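Long-range contacts in DyP2 (Amycolatopsis sp. ATCC 39116, PDB 4G2C), which is a multifunctional haem dye peroxidase from a lignin-reactive bacterium, which carries a manganese(II) ion and probably uses peroxide to oxidise dyes and related compounds: residues I58-R64 / R375-T379; R64-T68 / E199-G203; L51-N57 / M91-H97. One frame throughout, in Å; residues are numbered along the deposited sequence.

Contact 1 of 3, residues I58-R64 / R375-T379. With HEM (protoporphyrin IX containing Fe), chain C; ACT (acetate ion), chain X; ACT (acetate ion), chain O; ACT (acetate ion), chain L.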
loop_
_atom_site.group_PDB
_atom_site.type_symbol
_atom_site.label_atom_id
_atom_site.label_comp_id
_atom_site.label_asym_id
_atom_site.label_seq_id
_atom_site.Cartn_x
_atom_site.Cartn_y
_atom_site.Cartn_z
ATOM N N ILE A 58 3.429 11.382 -0.740
ATOM C CA ILE A 58 2.034 11.363 -0.340
ATOM C C ILE A 58 1.099 11.499 -1.547
ATOM O O ILE A 58 0.393 10.562 -1.883
ATOM C CB ILE A 58 1.726 12.416 0.757
ATOM C CG1 ILE A 58 2.508 12.097 2.041
ATOM C CG2 ILE A 58 0.237 12.435 1.063
ATOM C CD1 ILE A 58 2.592 13.261 3.056
ATOM N N LEU A 59 1.106 12.657 -2.197
ATOM C CA LEU A 59 0.280 12.863 -3.393
ATOM C C LEU A 59 0.820 12.082 -4.607
ATOM O O LEU A 59 0.106 11.848 -5.583
ATOM C CB LEU A 59 0.158 14.355 -3.732
ATOM C CG LEU A 59 -0.631 15.314 -2.836
ATOM C CD1 LEU A 59 -0.480 16.734 -3.334
ATOM C CD2 LEU A 59 -2.132 14.955 -2.742
ATOM N N LYS A 60 2.080 11.676 -4.528
ATOM C CA LYS A 60 2.741 10.958 -5.615
ATOM C C LYS A 60 3.869 10.126 -5.011
ATOM O O LYS A 60 4.729 10.669 -4.330
ATOM C CB LYS A 60 3.339 11.974 -6.587
ATOM C CG LYS A 60 4.271 11.386 -7.640
ATOM C CD LYS A 60 3.516 11.163 -8.904
ATOM C CE LYS A 60 4.356 10.502 -9.965
ATOM N NZ LYS A 60 3.449 9.732 -10.853
ATOM N N ALA A 61 3.876 8.819 -5.251
ATOM C CA ALA A 61 4.872 7.943 -4.627
ATOM C C ALA A 61 6.315 8.397 -4.903
ATOM O O ALA A 61 6.593 8.983 -5.935
ATOM C CB ALA A 61 4.673 6.497 -5.085
ATOM N N HIS A 62 7.233 8.138 -3.980
ATOM C CA HIS A 62 8.637 8.439 -4.236
ATOM C C HIS A 62 9.343 7.132 -4.581
ATOM O O HIS A 62 9.024 6.087 -4.016
ATOM C CB HIS A 62 9.281 9.111 -3.025
ATOM C CG HIS A 62 10.566 9.827 -3.327
ATOM N ND1 HIS A 62 11.741 9.166 -3.619
ATOM C CD2 HIS A 62 10.860 11.150 -3.365
ATOM C CE1 HIS A 62 12.701 10.048 -3.827
ATOM N NE2 HIS A 62 12.191 11.258 -3.684
ATOM N N VAL A 63 10.259 7.184 -5.540
ATOM C CA VAL A 63 11.081 6.026 -5.861
ATOM C C VAL A 63 11.793 5.630 -4.586
ATOM O O VAL A 63 12.340 6.485 -3.886
ATOM C CB VAL A 63 12.143 6.363 -6.946
ATOM C CG1 VAL A 63 13.166 7.376 -6.400
ATOM C CG2 VAL A 63 12.840 5.096 -7.446
ATOM N N ARG A 64 11.784 4.338 -4.286
ATOM C CA ARG A 64 12.321 3.844 -3.029
ATOM C C ARG A 64 12.749 2.384 -3.162
ATOM O O ARG A 64 12.469 1.565 -2.283
ATOM C CB ARG A 64 11.266 3.997 -1.919
ATOM C CG ARG A 64 9.967 3.257 -2.223
ATOM C CD ARG A 64 8.756 3.845 -1.497
ATOM N NE ARG A 64 7.562 3.071 -1.836
ATOM C CZ ARG A 64 6.936 3.158 -3.007
ATOM N NH1 ARG A 64 7.380 4.007 -3.924
ATOM N NH2 ARG A 64 5.872 2.400 -3.261
ATOM N N ARG A 375 -1.271 3.422 -1.873
ATOM C CA ARG A 375 -0.368 2.392 -1.373
ATOM C C ARG A 375 1.066 2.774 -1.732
ATOM O O ARG A 375 1.342 3.192 -2.864
ATOM C CB ARG A 375 -0.725 1.029 -1.974
ATOM C CG ARG A 375 -2.139 0.511 -1.626
ATOM C CD ARG A 375 -2.444 -0.852 -2.322
ATOM N NE ARG A 375 -2.606 -0.659 -3.766
ATOM C CZ ARG A 375 -2.073 -1.419 -4.716
ATOM N NH1 ARG A 375 -1.335 -2.490 -4.405
ATOM N NH2 ARG A 375 -2.290 -1.100 -5.989
ATOM N N ARG A 376 1.976 2.630 -0.772
ATOM C CA ARG A 376 3.371 3.017 -0.968
ATOM C C ARG A 376 4.313 1.973 -0.386
ATOM O O ARG A 376 5.374 2.318 0.134
ATOM C CB ARG A 376 3.640 4.356 -0.272
ATOM C CG ARG A 376 2.711 5.482 -0.699
ATOM C CD ARG A 376 3.113 6.028 -2.064
ATOM N NE ARG A 376 2.310 7.192 -2.418
ATOM C CZ ARG A 376 1.299 7.175 -3.286
ATOM N NH1 ARG A 376 0.975 6.045 -3.908
ATOM N NH2 ARG A 376 0.617 8.291 -3.536
ATOM N N GLY A 377 3.924 0.700 -0.463
ATOM C CA GLY A 377 4.676 -0.374 0.159
ATOM C C GLY A 377 5.974 -0.704 -0.549
ATOM O O GLY A 377 6.222 -0.252 -1.666
ATOM N N GLN A 378 6.825 -1.479 0.112
ATOM C CA GLN A 378 8.024 -1.993 -0.540
ATOM C C GLN A 378 8.287 -3.396 -0.029
ATOM O O GLN A 378 8.060 -3.682 1.156
ATOM C CB GLN A 378 9.227 -1.073 -0.300
ATOM C CG GLN A 378 10.500 -1.440 -1.072
ATOM C CD GLN A 378 10.277 -1.611 -2.562
ATOM O OE1 GLN A 378 9.715 -2.612 -3.000
ATOM N NE2 GLN A 378 10.721 -0.637 -3.349
ATOM N N THR A 379 8.710 -4.284 -0.929
ATOM C CA THR A 379 9.067 -5.648 -0.525
ATOM C C THR A 379 10.309 -5.698 0.374
ATOM O O THR A 379 11.170 -4.815 0.334
ATOM C CB THR A 379 9.323 -6.549 -1.748
ATOM O OG1 THR A 379 10.129 -5.847 -2.708
ATOM C CG2 THR A 379 8.002 -6.952 -2.395
HETATM C CHA HEM C . -3.532 -4.612 -5.486
HETATM C CHB HEM C . -0.674 -8.061 -3.599
HETATM C CHC HEM C . -1.545 -6.411 0.886
HETATM C CHD HEM C . -4.972 -3.520 -0.936
HETATM C C1A HEM C . -2.671 -5.677 -5.372
HETATM C C2A HEM C . -2.110 -6.422 -6.480
HETATM C C3A HEM C . -1.321 -7.367 -5.953
HETATM C C4A HEM C . -1.352 -7.251 -4.505
HETATM C CMA HEM C . -0.506 -8.411 -6.733
HETATM C CAA HEM C . -2.395 -6.141 -7.983
HETATM C CBA HEM C . -1.455 -5.039 -8.480
HETATM C CGA HEM C . -2.006 -3.657 -8.210
HETATM O O1A HEM C . -3.146 -3.354 -8.606
HETATM O O2A HEM C . -1.306 -2.831 -7.589
HETATM C C1B HEM C . -0.650 -7.943 -2.217
HETATM C C2B HEM C . 0.108 -8.751 -1.263
HETATM C C3B HEM C . -0.146 -8.276 -0.027
HETATM C C4B HEM C . -1.045 -7.155 -0.151
HETATM C CMB HEM C . 1.014 -9.951 -1.636
HETATM C CAB HEM C . 0.407 -8.750 1.336
HETATM C CBB HEM C . 1.532 -9.466 1.410
HETATM C C1C HEM C . -2.607 -5.540 0.787
HETATM C C2C HEM C . -3.352 -4.974 1.900
HETATM C C3C HEM C . -4.289 -4.160 1.386
HETATM C C4C HEM C . -4.165 -4.196 -0.058
HETATM C CMC HEM C . -3.075 -5.238 3.408
HETATM C CAC HEM C . -5.360 -3.352 2.156
HETATM C CBC HEM C . -5.724 -3.684 3.405
HETATM C C1D HEM C . -4.864 -3.503 -2.311
HETATM C C2D HEM C . -5.587 -2.596 -3.164
HETATM C C3D HEM C . -5.112 -2.939 -4.567
HETATM C C4D HEM C . -4.179 -4.013 -4.435
HETATM C CMD HEM C . -6.594 -1.516 -2.732
HETATM C CAD HEM C . -5.556 -2.319 -5.877
HETATM C CBD HEM C . -6.926 -2.915 -6.125
HETATM C CGD HEM C . -7.435 -2.191 -7.340
HETATM O O1D HEM C . -7.499 -0.935 -7.289
HETATM O O2D HEM C . -7.720 -2.882 -8.355
HETATM N NA HEM C . -2.187 -6.195 -4.194
HETATM N NB HEM C . -1.332 -6.984 -1.492
HETATM N NC HEM C . -3.133 -5.044 -0.395
HETATM N ND HEM C . -4.053 -4.313 -3.097
HETATM FE FE HEM C . -2.764 -5.819 -2.291
HETATM C C ACT X . 0.956 7.765 -7.545
HETATM O O ACT X . 2.001 7.518 -6.900
HETATM O OXT ACT X . -0.048 8.110 -6.868
HETATM C CH3 ACT X . 0.920 7.655 -9.043
HETATM C C ACT O . 2.663 -1.358 -3.238
HETATM O O ACT O . 2.395 -0.274 -3.818
HETATM O OXT ACT O . 2.108 -1.579 -2.129
HETATM C CH3 ACT O . 3.616 -2.343 -3.844
HETATM C C ACT L . 4.607 3.034 -6.704
HETATM O O ACT L . 5.817 3.383 -6.557
HETATM O OXT ACT L . 4.233 1.965 -6.144
HETATM C CH3 ACT L . 3.636 3.853 -7.512
#
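Two arginines reach across in opposite directions: Arg64 grips two backbone carbonyls of 375-379, and Arg376 grips one of 58-64. The contact ties the loop before the first strand of the ferredoxin-like sheet of this DyP fold to strand 374-380 of the second sheet. From a CG lodged between its backbone N and carbonyl carbon (chi1 58°), Arg64 runs extended to NE, which donates to Arg376 O at 3.0 Å, while Arg64 NH2 takes Gly377 O at 3.1 Å; both bonds are bent. Arg64 NH1 turns back to His62 O, and an acetate, probably from the crystallisation liquor, meets the guanidinium at its edge. The Arg376 chain folds at chi2 (-77°), which lays its CD 3.4 Å from Ala61 CB and brings Ala61 over one guanidinium face. Arg376 NH2 then donates to Ile58 O at 2.8 Å from above the carbonyl plane, and its NE is held by Asn57 O. Arg375 points away from the loop to the haem, where its NH2 binds propionate oxygen O2A at 2.6 Å. Gln378 closes the end of the interface at Arg64: its NE2 meets Arg64 O at 3.0 Å in a nearly straight bond (167°), which lies in the plane of the amide but comes from above that of the carbonyl.

Contact 2 of 3, residues R64-T68 / E199-G203. With ACT (acetate ion), chain T; ACT (acetate ion), chain L.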
loop_
_atom_site.group_PDB
_atom_site.type_symbol
_atom_site.label_atom_id
_atom_site.label_comp_id
_atom_site.label_asym_id
_atom_site.label_seq_id
_atom_site.Cartn_x
_atom_site.Cartn_y
_atom_site.Cartn_z
ATOM N N ARG A 64 11.784 4.338 -4.286
ATOM C CA ARG A 64 12.321 3.844 -3.029
ATOM C C ARG A 64 12.749 2.384 -3.162
ATOM O O ARG A 64 12.469 1.565 -2.283
ATOM C CB ARG A 64 11.266 3.997 -1.919
ATOM C CG ARG A 64 9.967 3.257 -2.223
ATOM C CD ARG A 64 8.756 3.845 -1.497
ATOM N NE ARG A 64 7.562 3.071 -1.836
ATOM C CZ ARG A 64 6.936 3.158 -3.007
ATOM N NH1 ARG A 64 7.380 4.007 -3.924
ATOM N NH2 ARG A 64 5.872 2.400 -3.261
ATOM N N ASP A 65 13.424 2.070 -4.264
ATOM C CA ASP A 65 13.821 0.690 -4.574
ATOM C C ASP A 65 14.792 0.194 -3.517
ATOM O O ASP A 65 14.930 -0.996 -3.285
ATOM C CB ASP A 65 14.463 0.609 -5.964
ATOM C CG ASP A 65 13.494 0.959 -7.081
ATOM O OD1 ASP A 65 12.279 0.672 -6.948
ATOM O OD2 ASP A 65 13.941 1.517 -8.100
ATOM N N ARG A 66 15.480 1.135 -2.888
ATOM C CA ARG A 66 16.260 0.860 -1.697
ATOM C C ARG A 66 15.626 1.717 -0.638
ATOM O O ARG A 66 15.502 2.927 -0.810
ATOM C CB ARG A 66 17.728 1.262 -1.892
ATOM C CG ARG A 66 18.518 0.320 -2.797
ATOM C CD ARG A 66 18.498 -1.096 -2.234
ATOM N NE ARG A 66 19.562 -1.923 -2.792
ATOM C CZ ARG A 66 20.606 -2.372 -2.098
ATOM N NH1 ARG A 66 20.723 -2.088 -0.801
ATOM N NH2 ARG A 66 21.530 -3.114 -2.703
ATOM N N LEU A 67 15.202 1.087 0.447
ATOM C CA LEU A 67 14.511 1.791 1.511
ATOM C C LEU A 67 15.008 1.341 2.873
ATOM O O LEU A 67 15.067 0.145 3.164
ATOM C CB LEU A 67 13.001 1.548 1.413
ATOM C CG LEU A 67 12.158 2.036 2.589
ATOM C CD1 LEU A 67 12.139 3.558 2.623
ATOM C CD2 LEU A 67 10.749 1.478 2.485
ATOM N N THR A 68 15.369 2.314 3.699
ATOM C CA THR A 68 15.682 2.064 5.100
ATOM C C THR A 68 14.559 2.632 5.955
ATOM O O THR A 68 14.169 3.777 5.765
ATOM C CB THR A 68 17.033 2.724 5.498
ATOM O OG1 THR A 68 18.114 1.849 5.146
ATOM C CG2 THR A 68 17.082 3.008 7.001
ATOM N N GLU A 199 14.033 -1.624 9.418
ATOM C CA GLU A 199 13.719 -2.571 8.347
ATOM C C GLU A 199 14.381 -2.073 7.064
ATOM O O GLU A 199 14.662 -0.881 6.925
ATOM C CB GLU A 199 12.195 -2.706 8.120
ATOM C CG GLU A 199 11.357 -3.044 9.362
ATOM C CD GLU A 199 11.422 -4.512 9.764
ATOM O OE1 GLU A 199 12.000 -5.317 8.999
ATOM O OE2 GLU A 199 10.894 -4.862 10.852
ATOM N N SER A 200 14.626 -2.980 6.129
ATOM C CA SER A 200 15.157 -2.592 4.828
ATOM C C SER A 200 14.236 -3.100 3.723
ATOM O O SER A 200 13.851 -4.273 3.698
ATOM C CB SER A 200 16.584 -3.121 4.630
ATOM O OG SER A 200 17.410 -2.800 5.755
ATOM N N GLY A 201 13.869 -2.199 2.818
ATOM C CA GLY A 201 13.070 -2.562 1.671
ATOM C C GLY A 201 13.946 -2.719 0.439
ATOM O O GLY A 201 14.878 -1.949 0.207
ATOM N N LEU A 202 13.645 -3.731 -0.356
ATOM C CA LEU A 202 14.374 -3.970 -1.594
ATOM C C LEU A 202 13.340 -4.230 -2.673
ATOM O O LEU A 202 12.589 -5.215 -2.599
ATOM C CB LEU A 202 15.306 -5.174 -1.446
ATOM C CG LEU A 202 16.051 -5.596 -2.714
ATOM C CD1 LEU A 202 17.146 -4.584 -3.067
ATOM C CD2 LEU A 202 16.609 -7.023 -2.592
ATOM N N GLY A 203 13.266 -3.324 -3.644
ATOM C CA GLY A 203 12.285 -3.443 -4.709
ATOM C C GLY A 203 12.550 -4.607 -5.645
ATOM O O GLY A 203 13.699 -4.907 -5.953
HETATM C C ACT T . 18.743 -0.290 1.621
HETATM O O ACT T . 19.749 0.293 1.129
HETATM O OXT ACT T . 17.987 -0.930 0.838
HETATM C CH3 ACT T . 18.451 -0.224 3.086
HETATM C C ACT L . 4.607 3.034 -6.704
HETATM O O ACT L . 5.817 3.383 -6.557
HETATM O OXT ACT L . 4.233 1.965 -6.144
HETATM C CH3 ACT L . 3.636 3.853 -7.512
#
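Leu67 O is gripped twice by the neighbouring strand: Gly201 N donates to it at 2.7 Å, and the CA-H of Ser200 adds a weaker contact, with Ser200 CA 3.2 Å from Leu67 O. The return bond, Leu67 N to Gly201 O, is 3.1 Å long and completes the ring of an antiparallel hydrogen-bonded pair. On either side of it Arg66 faces Leu202 and Thr68 faces Ser200 as non-hydrogen-bonded pairs, and the two short strands run antiparallel, at 168°. The ladder is prolonged before the strand begins by Gly203 N, which donates to Asp65 O at 2.9 Å in a nearly straight bond. Asp65 and Arg66 together stand opposite Asp172 on the other neighbouring strand, a classic beta bulge. Between Leu67 and Gly201 the fit is close, for a CB on Gly201 would crowd the CB of Leu67. On the other face Arg66 and Leu202 lie alongside each other, pointing the same way. A bend at chi2 (-59°) brings the arginine chain alongside the leucine, with Arg66 NE 3.6 Å from Leu202 CD1. Beside the arginine chain, next to Thr68 and Ser200, an acetate probably from the crystallisation liquor sits at the edge of the guanidinium, though its modelled orientation is doubtful. Glu199 turns its carboxylate elsewhere, to Tyr160, His159 and Lys275. Strand 66-74 is central in the sheet, flanked by 166-172 and 193-205, the 2-3-1-4 order of a ferredoxin-like fold: helix 175-188 covers the face carrying Arg66 and Thr68, Leu67 packs on Met406 of strand 402-409, and Leu202 O bonds to Thr379 of strand 374-380.

Contact 3 of 3, residues L51-N57 / M91-H97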
loop_
_atom_site.group_PDB
_atom_site.type_symbol
_atom_site.label_atom_id
_atom_site.label_comp_id
_atom_site.label_asym_id
_atom_site.label_seq_id
_atom_site.Cartn_x
_atom_site.Cartn_y
_atom_site.Cartn_z
ATOM N N LEU A 51 1.616 22.651 -1.260
ATOM C CA LEU A 51 2.637 21.850 -1.925
ATOM C C LEU A 51 4.049 22.122 -1.420
ATOM O O LEU A 51 4.885 21.215 -1.417
ATOM C CB LEU A 51 2.602 22.087 -3.437
ATOM C CG LEU A 51 1.517 21.357 -4.229
ATOM C CD1 LEU A 51 1.552 21.783 -5.700
ATOM C CD2 LEU A 51 1.678 19.848 -4.099
ATOM N N ASP A 52 4.312 23.375 -1.037
ATOM C CA ASP A 52 5.620 23.787 -0.531
ATOM C C ASP A 52 5.829 23.253 0.869
ATOM O O ASP A 52 6.966 23.136 1.330
ATOM C CB ASP A 52 5.748 25.322 -0.488
ATOM C CG ASP A 52 5.902 25.937 -1.865
ATOM O OD1 ASP A 52 6.461 25.256 -2.751
ATOM O OD2 ASP A 52 5.462 27.092 -2.060
ATOM N N GLU A 53 4.733 22.941 1.552
ATOM C CA GLU A 53 4.833 22.507 2.942
ATOM C C GLU A 53 4.485 21.027 3.137
ATOM O O GLU A 53 4.475 20.524 4.253
ATOM C CB GLU A 53 3.976 23.390 3.839
ATOM C CG GLU A 53 4.365 24.858 3.802
ATOM C CD GLU A 53 5.677 25.148 4.532
ATOM O OE1 GLU A 53 6.355 24.195 4.973
ATOM O OE2 GLU A 53 6.035 26.337 4.661
ATOM N N LEU A 54 4.220 20.333 2.040
ATOM C CA LEU A 54 3.843 18.924 2.101
ATOM C C LEU A 54 5.057 18.036 1.895
ATOM O O LEU A 54 5.879 18.303 1.023
ATOM C CB LEU A 54 2.808 18.591 1.015
ATOM C CG LEU A 54 2.122 17.235 1.195
ATOM C CD1 LEU A 54 1.052 17.316 2.289
ATOM C CD2 LEU A 54 1.529 16.712 -0.109
ATOM N N GLN A 55 5.139 16.957 2.669
ATOM C CA GLN A 55 6.144 15.927 2.417
ATOM C C GLN A 55 5.906 15.227 1.084
ATOM O O GLN A 55 4.765 15.115 0.637
ATOM C CB GLN A 55 6.161 14.874 3.531
ATOM C CG GLN A 55 6.590 15.371 4.904
ATOM C CD GLN A 55 6.717 14.224 5.875
ATOM O OE1 GLN A 55 7.276 13.182 5.537
ATOM N NE2 GLN A 55 6.180 14.390 7.074
ATOM N N PRO A 56 6.997 14.751 0.449
ATOM C CA PRO A 56 6.958 13.855 -0.712
ATOM C C PRO A 56 6.333 12.495 -0.357
ATOM O O PRO A 56 6.129 12.173 0.824
ATOM C CB PRO A 56 8.444 13.642 -1.045
ATOM C CG PRO A 56 9.173 14.755 -0.376
ATOM C CD PRO A 56 8.379 15.077 0.845
ATOM N N ASN A 57 6.049 11.710 -1.392
ATOM C CA ASN A 57 5.576 10.333 -1.259
ATOM C C ASN A 57 4.079 10.236 -0.956
ATOM O O ASN A 57 3.518 9.143 -0.934
ATOM C CB ASN A 57 6.407 9.551 -0.228
ATOM C CG ASN A 57 6.268 8.036 -0.384
ATOM O OD1 ASN A 57 6.139 7.514 -1.500
ATOM N ND2 ASN A 57 6.286 7.327 0.730
ATOM N N MET A 91 14.881 17.919 4.458
ATOM C CA MET A 91 13.680 17.470 3.759
ATOM C C MET A 91 13.301 18.348 2.575
ATOM O O MET A 91 13.364 19.570 2.649
ATOM C CB MET A 91 12.512 17.354 4.745
ATOM C CG MET A 91 12.763 16.310 5.821
ATOM S SD MET A 91 11.545 16.282 7.145
ATOM C CE MET A 91 10.111 15.690 6.233
ATOM N N LYS A 92 12.907 17.710 1.478
ATOM C CA LYS A 92 12.384 18.441 0.339
ATOM C C LYS A 92 10.844 18.414 0.368
ATOM O O LYS A 92 10.238 17.566 1.035
ATOM C CB LYS A 92 12.939 17.850 -0.955
ATOM C CG LYS A 92 12.494 16.418 -1.211
ATOM C CD LYS A 92 13.205 15.803 -2.408
ATOM C CE LYS A 92 12.608 14.445 -2.758
ATOM N NZ LYS A 92 13.541 13.609 -3.570
ATOM N N SER A 93 10.213 19.343 -0.345
ATOM C CA SER A 93 8.753 19.446 -0.333
ATOM C C SER A 93 8.128 18.589 -1.419
ATOM O O SER A 93 8.800 18.164 -2.361
ATOM C CB SER A 93 8.327 20.885 -0.585
ATOM O OG SER A 93 8.844 21.309 -1.835
ATOM N N ALA A 94 6.829 18.361 -1.298
ATOM C CA ALA A 94 6.091 17.723 -2.372
ATOM C C ALA A 94 6.440 18.371 -3.709
ATOM O O ALA A 94 6.758 17.672 -4.687
ATOM C CB ALA A 94 4.602 17.812 -2.113
ATOM N N ARG A 95 6.379 19.701 -3.760
ATOM C CA ARG A 95 6.609 20.395 -5.029
ATOM C C ARG A 95 8.012 20.156 -5.601
ATOM O O ARG A 95 8.165 19.883 -6.799
ATOM C CB ARG A 95 6.358 21.898 -4.914
ATOM C CG ARG A 95 6.476 22.595 -6.278
ATOM C CD ARG A 95 6.645 24.107 -6.168
ATOM N NE ARG A 95 5.498 24.748 -5.532
ATOM C CZ ARG A 95 4.361 25.035 -6.159
ATOM N NH1 ARG A 95 4.214 24.727 -7.448
ATOM N NH2 ARG A 95 3.369 25.621 -5.493
ATOM N N THR A 96 9.037 20.260 -4.758
ATOM C CA THR A 96 10.386 19.952 -5.227
ATOM C C THR A 96 10.439 18.519 -5.771
ATOM O O THR A 96 11.094 18.245 -6.782
ATOM C CB THR A 96 11.440 20.113 -4.115
ATOM O OG1 THR A 96 11.483 21.482 -3.689
ATOM C CG2 THR A 96 12.814 19.707 -4.627
ATOM N N HIS A 97 9.761 17.599 -5.094
ATOM C CA HIS A 97 9.784 16.211 -5.543
ATOM C C HIS A 97 9.168 16.101 -6.937
ATOM O O HIS A 97 9.690 15.411 -7.808
ATOM C CB HIS A 97 9.040 15.290 -4.574
ATOM C CG HIS A 97 8.888 13.890 -5.087
ATOM N ND1 HIS A 97 7.774 13.120 -4.838
ATOM C CD2 HIS A 97 9.710 13.128 -5.845
ATOM C CE1 HIS A 97 7.913 11.944 -5.426
ATOM N NE2 HIS A 97 9.078 11.924 -6.045
HETATM O O HOH W 1 8.988 24.278 -2.210
HETATM O O HOH W 2 5.151 13.922 -3.876
#
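Arg95 and Asp52 form a salt bridge that crosses between the end of helix 45-53 and the first turn of helix 94-107. The Arg95 chain bends at chi3 (-62°), which brings NE 3.0 Å from Asp52 OD1. The oxygen lies in the guanidinium plane, but the donor meets the carboxylate from above its own plane, the two planes being 53° apart. Leu51 lies over one guanidinium face and Ala48 O accepts from Arg95 NH2, so the group is held by charge, packing and a second bond. With an alanine here, Asp52 would probably lose its charged mate, Ala48 O its donor, and Leu51 the flat group it packs on. Ser93, the N-cap residue, holds OG between its backbone N and carbonyl carbon (chi1 59°), where it accepts from Thr96 N at 3.1 Å; a water links the same OG to Asp52 OD1. The backbone adds Arg95 N to Leu51 O at 3.2 Å and a bond from Ala94 N to Leu54 O whose modelled length is doubtfully short. Ala94 CB nestles against Leu54 CB, 3.7 Å away. The Pro56 ring packs on Lys92, its CD 3.1 Å from Lys92 O, and its CB meets His97 at ND1. Met91 sets its CE 3.7 Å from Gln55 CD, whose amide N bonds to Pro485 O and Val117 O. Around this junction Met91 reaches helix 487-491 and strand 114-119, Pro56 packs on Tyr114 of that strand, and the His97 ring of helix 94-107 stacks on His62 in the loop before strand 66-74.

In the fold
Following the chain from its N terminus, contact 3 closes the shortest loop: residues 51-57 meet 91-97 after the chain has made strand 66-74 and helix 77-88. The 58-64 loop then enters contact 1, whose partner lies more than 300 residues on, in strand 374-380. Contact 2 starts at the shared Arg64 and closes at 199-203, nested inside the loop of contact 1. Contact 3 crosses both of the others. Contact 1 touches each of its neighbours, contact 3 where His62 meets Lys92 and contact 2 where Gln378 packs against Gly203, whereas contacts 2 and 3 do not touch. Together they tie two N-terminal helices, the ferredoxin-like sheet and the second, haem-side sheet.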